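Local coordinates for 3-methyladenine DNA glycosylase (Helicobacter pylori, PDB 1PU6), which excises 3-methyladenine from alkylated DNA in base excision repair, as a helix-hairpin-helix glycosylase, at residues Y154-K159 and V207-Q212; I162-E165 and E169-H172. All blocks are in the same frame, centred on the assembly; numbering follows the deposited sequence.

Contact 1. Residues Y154-K159 and V207-Q212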
ATOM      1  N   TYR A 154      -6.943  -4.939 -12.267  1.00 18.31           N
ATOM      2  CA  TYR A 154      -6.960  -5.273 -13.684  1.00 19.03           C
ATOM      3  C   TYR A 154      -8.024  -6.317 -14.009  1.00 20.19           C
ATOM      4  O   TYR A 154      -8.787  -6.130 -14.951  1.00 20.62           O
ATOM      5  CB  TYR A 154      -5.561  -5.761 -14.134  1.00 19.81           C
ATOM      6  CG  TYR A 154      -5.563  -6.292 -15.530  1.00 21.62           C
ATOM      7  CD1 TYR A 154      -5.627  -5.448 -16.639  1.00 24.59           C
ATOM      8  CD2 TYR A 154      -5.524  -7.666 -15.736  1.00 25.64           C
ATOM      9  CE1 TYR A 154      -5.646  -5.992 -17.938  1.00 27.74           C
ATOM     10  CE2 TYR A 154      -5.525  -8.202 -16.969  1.00 29.34           C
ATOM     11  CZ  TYR A 154      -5.604  -7.377 -18.082  1.00 30.10           C
ATOM     12  OH  TYR A 154      -5.625  -7.994 -19.301  1.00 34.10           O
ATOM     13  N   LEU A 155      -8.028  -7.424 -13.271  1.00 20.64           N
ATOM     14  CA  LEU A 155      -8.934  -8.542 -13.538  1.00 22.78           C
ATOM     15  C   LEU A 155     -10.353  -8.157 -13.242  1.00 22.49           C
ATOM     16  O   LEU A 155     -11.251  -8.579 -13.984  1.00 23.41           O
ATOM     17  CB  LEU A 155      -8.565  -9.775 -12.679  1.00 23.01           C
ATOM     18  CG  LEU A 155      -7.249 -10.482 -13.068  1.00 25.19           C
ATOM     19  CD1 LEU A 155      -6.893 -11.543 -12.049  1.00 28.84           C
ATOM     20  CD2 LEU A 155      -7.344 -11.099 -14.483  1.00 27.05           C
ATOM     21  N   PHE A 156     -10.563  -7.365 -12.166  1.00 22.61           N
ATOM     22  CA  PHE A 156     -11.884  -6.833 -11.793  1.00 22.22           C
ATOM     23  C   PHE A 156     -12.464  -5.973 -12.936  1.00 22.34           C
ATOM     24  O   PHE A 156     -13.624  -6.152 -13.343  1.00 22.71           O
ATOM     25  CB  PHE A 156     -11.754  -6.030 -10.465  1.00 22.12           C
ATOM     26  CG  PHE A 156     -13.020  -5.316 -10.047  1.00 22.75           C
ATOM     27  CD1 PHE A 156     -13.328  -4.044 -10.530  1.00 26.96           C
ATOM     28  CD2 PHE A 156     -13.891  -5.918  -9.147  1.00 25.28           C
ATOM     29  CE1 PHE A 156     -14.514  -3.406 -10.139  1.00 28.82           C
ATOM     30  CE2 PHE A 156     -15.062  -5.280  -8.725  1.00 25.89           C
ATOM     31  CZ  PHE A 156     -15.376  -4.024  -9.209  1.00 24.76           C
ATOM     32  N   LEU A 157     -11.671  -5.056 -13.483  1.00 22.26           N
ATOM     33  CA  LEU A 157     -12.160  -4.193 -14.571  1.00 23.00           C
ATOM     34  C   LEU A 157     -12.365  -4.981 -15.859  1.00 24.55           C
ATOM     35  O   LEU A 157     -13.364  -4.762 -16.555  1.00 24.73           O
ATOM     36  CB  LEU A 157     -11.186  -3.065 -14.820  1.00 24.48           C
ATOM     37  CG  LEU A 157     -11.468  -1.625 -14.524  1.00 29.94           C
ATOM     38  CD1 LEU A 157     -10.448  -0.693 -15.287  1.00 25.11           C
ATOM     39  CD2 LEU A 157     -12.936  -1.157 -14.739  1.00 26.97           C
ATOM     40  N   LYS A 158     -11.471  -5.939 -16.130  1.00 24.02           N
ATOM     41  CA  LYS A 158     -11.572  -6.816 -17.311  1.00 26.48           C
ATOM     42  C   LYS A 158     -12.889  -7.581 -17.291  1.00 27.71           C
ATOM     43  O   LYS A 158     -13.530  -7.742 -18.349  1.00 29.44           O
ATOM     44  CB  LYS A 158     -10.359  -7.778 -17.373  1.00 27.07           C
ATOM     45  CG  LYS A 158     -10.275  -8.737 -18.600  1.00 30.09           C
ATOM     46  CD  LYS A 158      -9.198  -9.796 -18.411  1.00 35.41           C
ATOM     47  CE  LYS A 158      -9.282 -10.873 -19.531  1.00 41.77           C
ATOM     48  NZ  LYS A 158      -8.060 -11.757 -19.592  1.00 47.43           N
ATOM     49  N   LYS A 159     -13.322  -8.044 -16.115  1.00 27.81           N
ATOM     50  CA  LYS A 159     -14.589  -8.783 -16.017  1.00 30.54           C
ATOM     51  C   LYS A 159     -15.767  -7.874 -16.366  1.00 30.88           C
ATOM     52  O   LYS A 159     -16.791  -8.338 -16.909  1.00 32.12           O
ATOM     53  CB  LYS A 159     -14.754  -9.418 -14.642  1.00 30.24           C
ATOM     54  CG  LYS A 159     -16.051 -10.242 -14.472  1.00 33.24           C
ATOM     55  N   VAL A 207      -9.738  -5.185  -3.460  1.00 15.17           N
ATOM     56  CA  VAL A 207      -9.038  -6.374  -2.952  1.00 17.14           C
ATOM     57  C   VAL A 207      -9.959  -7.326  -2.178  1.00 18.24           C
ATOM     58  O   VAL A 207      -9.930  -8.569  -2.395  1.00 20.26           O
ATOM     59  CB  VAL A 207      -7.818  -5.978  -2.092  1.00 15.05           C
ATOM     60  CG1 VAL A 207      -7.173  -7.276  -1.476  1.00 19.51           C
ATOM     61  CG2 VAL A 207      -6.843  -5.156  -2.979  1.00 15.98           C
ATOM     62  N   GLU A 208     -10.795  -6.792  -1.284  1.00 19.32           N
ATOM     63  CA  GLU A 208     -11.689  -7.671  -0.495  1.00 21.49           C
ATOM     64  C   GLU A 208     -12.660  -8.389  -1.385  1.00 22.25           C
ATOM     65  O   GLU A 208     -12.855  -9.623  -1.223  1.00 21.88           O
ATOM     66  CB  GLU A 208     -12.420  -6.899   0.601  1.00 22.55           C
ATOM     67  CG  GLU A 208     -11.456  -6.321   1.642  1.00 25.59           C
ATOM     68  CD  GLU A 208     -10.695  -7.368   2.473  1.00 30.77           C
ATOM     69  OE1 GLU A 208      -9.730  -6.908   3.192  1.00 32.71           O
ATOM     70  OE2 GLU A 208     -11.033  -8.609   2.446  1.00 32.62           O
ATOM     71  N   PHE A 209     -13.220  -7.658  -2.373  1.00 21.28           N
ATOM     72  CA  PHE A 209     -14.116  -8.278  -3.355  1.00 21.47           C
ATOM     73  C   PHE A 209     -13.403  -9.432  -4.088  1.00 22.45           C
ATOM     74  O   PHE A 209     -13.971 -10.542  -4.227  1.00 24.11           O
ATOM     75  CB  PHE A 209     -14.670  -7.190  -4.298  1.00 21.00           C
ATOM     76  CG  PHE A 209     -15.566  -7.712  -5.347  1.00 23.17           C
ATOM     77  CD1 PHE A 209     -15.059  -8.327  -6.515  1.00 23.32           C
ATOM     78  CD2 PHE A 209     -16.935  -7.574  -5.185  1.00 22.06           C
ATOM     79  CE1 PHE A 209     -15.929  -8.821  -7.475  1.00 26.68           C
ATOM     80  CE2 PHE A 209     -17.817  -8.038  -6.138  1.00 27.55           C
ATOM     81  CZ  PHE A 209     -17.316  -8.668  -7.296  1.00 28.15           C
ATOM     82  N   SER A 210     -12.156  -9.199  -4.499  1.00 23.33           N
ATOM     83  CA  SER A 210     -11.419 -10.201  -5.292  1.00 25.33           C
ATOM     84  C   SER A 210     -10.988 -11.444  -4.498  1.00 26.90           C
ATOM     85  O   SER A 210     -11.037 -12.590  -5.021  1.00 28.51           O
ATOM     86  CB  SER A 210     -10.228  -9.518  -5.961  1.00 25.88           C
ATOM     87  OG  SER A 210     -10.687  -8.430  -6.735  1.00 27.17           O
ATOM     88  N   LYS A 211     -10.579 -11.259  -3.242  1.00 27.83           N
ATOM     89  CA  LYS A 211     -10.148 -12.406  -2.392  1.00 29.21           C
ATOM     90  C   LYS A 211     -11.286 -13.321  -2.080  1.00 30.30           C
ATOM     91  O   LYS A 211     -11.107 -14.561  -2.014  1.00 30.98           O
ATOM     92  CB  LYS A 211      -9.567 -11.940  -1.056  1.00 29.78           C
ATOM     93  CG  LYS A 211      -8.245 -11.311  -1.229  1.00 31.89           C
ATOM     94  CD  LYS A 211      -7.593 -11.040   0.094  1.00 38.31           C
ATOM     95  CE  LYS A 211      -6.094 -10.958  -0.084  1.00 41.95           C
ATOM     96  NZ  LYS A 211      -5.481 -10.497   1.197  1.00 48.65           N
ATOM     97  N   GLN A 212     -12.453 -12.739  -1.845  1.00 30.69           N
ATOM     98  CA  GLN A 212     -13.657 -13.544  -1.607  1.00 32.85           C
ATOM     99  C   GLN A 212     -14.106 -14.297  -2.850  1.00 33.11           C
ATOM    100  O   GLN A 212     -14.543 -15.462  -2.773  1.00 33.71           O
ATOM    101  CB  GLN A 212     -14.797 -12.653  -1.138  1.00 31.80           C
ATOM    102  CG  GLN A 212     -14.607 -12.220   0.292  1.00 35.92           C
ATOM    103  CD  GLN A 212     -15.643 -11.213   0.748  0.50 37.44           C
ATOM    104  OE1 GLN A 212     -15.299 -10.210   1.392  0.50 39.04           O
ATOM    105  NE2 GLN A 212     -16.910 -11.468   0.420  0.50 39.23           N
TER
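Phe156 and Phe209 make the aromatic contact between helix 151-159 and helix 207-215. The pair is T-shaped (edge-to-face). The ring centroids are 5.3 Å apart and the planes stand at 88°. Phe156 supplies the edge and Phe209 the face. The CD2-CE2 side of the Phe156 ring points at the CD1-CE1 side of the Phe209 ring. Phe156 CD2 lies 3.8 Å from Phe209 CD1, and Phe156 CE2 is 3.9 Å from Phe209 CE1. Phe156 CE2 sits 3.7 Å above the plane of the Phe209 ring, displaced toward its rim, so the edge does not meet the centre of the face. The C-H groups along that edge can be drawn to the pi electrons of Phe209.

In both residues CG is anti to the backbone N and beside the carbonyl carbon (chi1 174° in Phe156 and 179° in Phe209). This setting swings each ring toward the other helix.

The pair joins helix 151-159 to the C-terminal helix 207-215 of this all-helical HhH-GPD protein. Helix 4-12 adds to the apolar patch: Leu11 touches both phenylalanines, and Ile7 packs on Phe156.

The backbones stay well apart. Their closest CA atoms, those of Phe156 and Ser210, are 7.3 Å from each other. No hydrogen bond crosses between the segments. Ser210 OG hydrogen-bonds to Ile206 O, four residues back in the chain, and Lys211 NZ forms a salt bridge with Glu46 OE1.

Contact 2. Residues I162-E165 and E169-H172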
ATOM      1  N   ILE A 162     -13.574  -3.739 -19.533  1.00 30.21           N
ATOM      2  CA  ILE A 162     -12.566  -2.725 -19.832  1.00 29.98           C
ATOM      3  C   ILE A 162     -11.204  -3.342 -19.519  1.00 28.89           C
ATOM      4  O   ILE A 162     -10.974  -3.754 -18.391  1.00 29.57           O
ATOM      5  CB  ILE A 162     -12.846  -1.487 -18.961  1.00 29.80           C
ATOM      6  CG1 ILE A 162     -14.198  -0.864 -19.347  1.00 33.00           C
ATOM      7  CG2 ILE A 162     -11.715  -0.491 -19.082  1.00 30.94           C
ATOM      8  CD1 ILE A 162     -14.597   0.361 -18.512  1.00 37.92           C
ATOM      9  N   GLU A 163     -10.322  -3.429 -20.513  1.00 28.92           N
ATOM     10  CA  GLU A 163      -8.982  -4.008 -20.322  1.00 28.57           C
ATOM     11  C   GLU A 163      -7.935  -2.909 -20.412  1.00 27.64           C
ATOM     12  O   GLU A 163      -7.781  -2.305 -21.465  1.00 28.12           O
ATOM     13  CB  GLU A 163      -8.668  -5.013 -21.433  1.00 29.30           C
ATOM     14  CG  GLU A 163      -9.353  -6.351 -21.263  1.00 33.36           C
ATOM     15  N   ILE A 164      -7.236  -2.628 -19.315  1.00 26.31           N
ATOM     16  CA  ILE A 164      -6.185  -1.626 -19.322  1.00 25.11           C
ATOM     17  C   ILE A 164      -4.973  -2.276 -18.703  1.00 27.08           C
ATOM     18  O   ILE A 164      -4.870  -2.374 -17.480  1.00 27.13           O
ATOM     19  CB  ILE A 164      -6.605  -0.348 -18.525  1.00 24.33           C
ATOM     20  CG1 ILE A 164      -7.962   0.218 -18.998  1.00 23.36           C
ATOM     21  CG2 ILE A 164      -5.492   0.718 -18.606  1.00 25.00           C
ATOM     22  CD1 ILE A 164      -8.560   1.391 -18.077  1.00 23.26           C
ATOM     23  N   GLU A 165      -4.050  -2.710 -19.550  1.00 29.02           N
ATOM     24  CA  GLU A 165      -2.914  -3.477 -19.055  1.00 31.12           C
ATOM     25  C   GLU A 165      -1.829  -2.587 -18.455  1.00 30.75           C
ATOM     26  O   GLU A 165      -1.076  -3.058 -17.591  1.00 33.40           O
ATOM     27  CB  GLU A 165      -2.344  -4.372 -20.171  1.00 32.82           C
ATOM     28  CG  GLU A 165      -2.997  -5.753 -20.204  1.00 36.17           C
ATOM     29  CD  GLU A 165      -3.583  -6.116 -21.552  0.50 40.10           C
ATOM     30  OE1 GLU A 165      -4.744  -5.727 -21.799  0.50 41.07           O
ATOM     31  OE2 GLU A 165      -2.889  -6.812 -22.347  0.50 40.83           O
ATOM     32  N   GLU A 169      -2.127   3.972 -16.692  1.00 18.49           N
ATOM     33  CA  GLU A 169      -3.426   4.213 -17.337  1.00 18.71           C
ATOM     34  C   GLU A 169      -4.582   3.585 -16.569  1.00 18.12           C
ATOM     35  O   GLU A 169      -5.625   4.184 -16.448  1.00 17.52           O
ATOM     36  CB  GLU A 169      -3.373   3.666 -18.766  1.00 20.13           C
ATOM     37  CG  GLU A 169      -2.372   4.502 -19.589  1.00 23.33           C
ATOM     38  CD  GLU A 169      -2.257   4.056 -21.046  1.00 32.15           C
ATOM     39  OE1 GLU A 169      -1.330   4.555 -21.760  1.00 36.62           O
ATOM     40  OE2 GLU A 169      -3.105   3.254 -21.498  1.00 35.96           O
ATOM     41  N   LEU A 170      -4.333   2.422 -15.971  1.00 16.63           N
ATOM     42  CA  LEU A 170      -5.305   1.767 -15.103  1.00 16.33           C
ATOM     43  C   LEU A 170      -5.551   2.640 -13.845  1.00 15.68           C
ATOM     44  O   LEU A 170      -6.679   2.905 -13.423  1.00 15.99           O
ATOM     45  CB  LEU A 170      -4.716   0.426 -14.702  1.00 17.34           C
ATOM     46  CG  LEU A 170      -5.602  -0.721 -14.264  1.00 23.35           C
ATOM     47  CD1 LEU A 170      -4.950  -1.753 -13.335  1.00 20.94           C
ATOM     48  CD2 LEU A 170      -7.123  -0.753 -14.401  1.00 18.08           C
ATOM     49  N   GLN A 171      -4.452   3.107 -13.252  1.00 14.58           N
ATOM     50  CA  GLN A 171      -4.555   4.062 -12.158  1.00 14.51           C
ATOM     51  C   GLN A 171      -5.337   5.364 -12.543  1.00 13.65           C
ATOM     52  O   GLN A 171      -6.166   5.879 -11.772  1.00 13.81           O
ATOM     53  CB  GLN A 171      -3.170   4.430 -11.687  1.00 14.09           C
ATOM     54  CG  GLN A 171      -3.131   5.468 -10.617  1.00 12.79           C
ATOM     55  CD  GLN A 171      -1.704   5.599 -10.109  1.00 14.12           C
ATOM     56  OE1 GLN A 171      -0.825   6.028 -10.878  1.00 18.60           O
ATOM     57  NE2 GLN A 171      -1.457   5.179  -8.860  1.00 15.56           N
ATOM     58  N   HIS A 172      -5.021   5.932 -13.707  1.00 15.23           N
ATOM     59  CA  HIS A 172      -5.677   7.162 -14.090  1.00 15.67           C
ATOM     60  C   HIS A 172      -7.162   6.946 -14.317  1.00 16.83           C
ATOM     61  O   HIS A 172      -7.975   7.798 -13.940  1.00 17.40           O
ATOM     62  CB  HIS A 172      -5.056   7.744 -15.392  1.00 17.15           C
ATOM     63  CG  HIS A 172      -5.527   9.155 -15.688  1.00 21.50           C
ATOM     64  ND1 HIS A 172      -5.757   9.614 -16.969  1.00 27.71           N
ATOM     65  CD2 HIS A 172      -5.770  10.211 -14.869  1.00 23.20           C
ATOM     66  CE1 HIS A 172      -6.150  10.880 -16.931  1.00 26.23           C
ATOM     67  NE2 HIS A 172      -6.197  11.259 -15.668  1.00 27.24           N
TER
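The link between helix 151-159 and helix 167-179 folds back on the helix that follows it, within the HhH-GPD region of the protein. Residues 162-165 have no regular secondary structure. Residues 169-172 belong to the early part of helix 167-179. Ile164 reaches across to Glu169 and Leu170, and the nearest CA atoms, those of Ile164 and Leu170, are 5.5 Å apart.

The CG2 methyl of Ile164 does most of the touching. This branch is anti to the backbone N of Ile164, while CG1 lies beside that N (chi1 -53°). CG2 therefore meets the helix backbone where Glu169 joins Leu170. It is 3.3 Å from Leu170 N, a tight approach, and 3.6 Å from Glu169 C. The same methyl lies 3.6 Å from Glu169 CB, so the acidic side chain takes part through its aliphatic base. The extended chain beyond CG carries the carboxylate away from the methyl.

Leu170 adds an apolar surface on its side of the contact. Its CB is 4.0 Å from Ile164 CG2. Ile164 CB and Leu170 CD2 lie 4.2 Å apart. The Leu170 side chain passes the main chain of Ile164 as well, with Leu170 CG 3.7 Å from Ile164 O.

Phe173, further along the helix, packs on both Ile162 and Ile164. Asp166 OD2 accepts a hydrogen bond from Glu169 N near the start of the helix.

No hydrogen bond or salt bridge joins the two segments. Their association rests on van der Waals contact and burial of hydrocarbon surface, with the CG2 methyl of Ile164 set against the Glu169-Leu170 peptide. Such a contact is apolar and undirected, and no polar bond between the segments fixes it.

How the contacts relate
From the N terminus, the chain first runs through helix 4-12, which lies beside contact 1. Helix 151-159 then supplies the first half of contact 1. The chain turns through 162-165 into helix 167-179, and contact 2 closes this short loop. Contact 1 closes a longer one when the chain reaches helix 207-215. Contact 2 therefore lies wholly within the longer loop, and the two do not cross. Their centres are 13 Å apart. The 154-159 segment also meets contact 2: Leu157 O probably accepts a hydrogen bond from Ile162 N, and Leu157 CD1 packs on Leu170 CD2. Helix 151-159 thus connects both contacts.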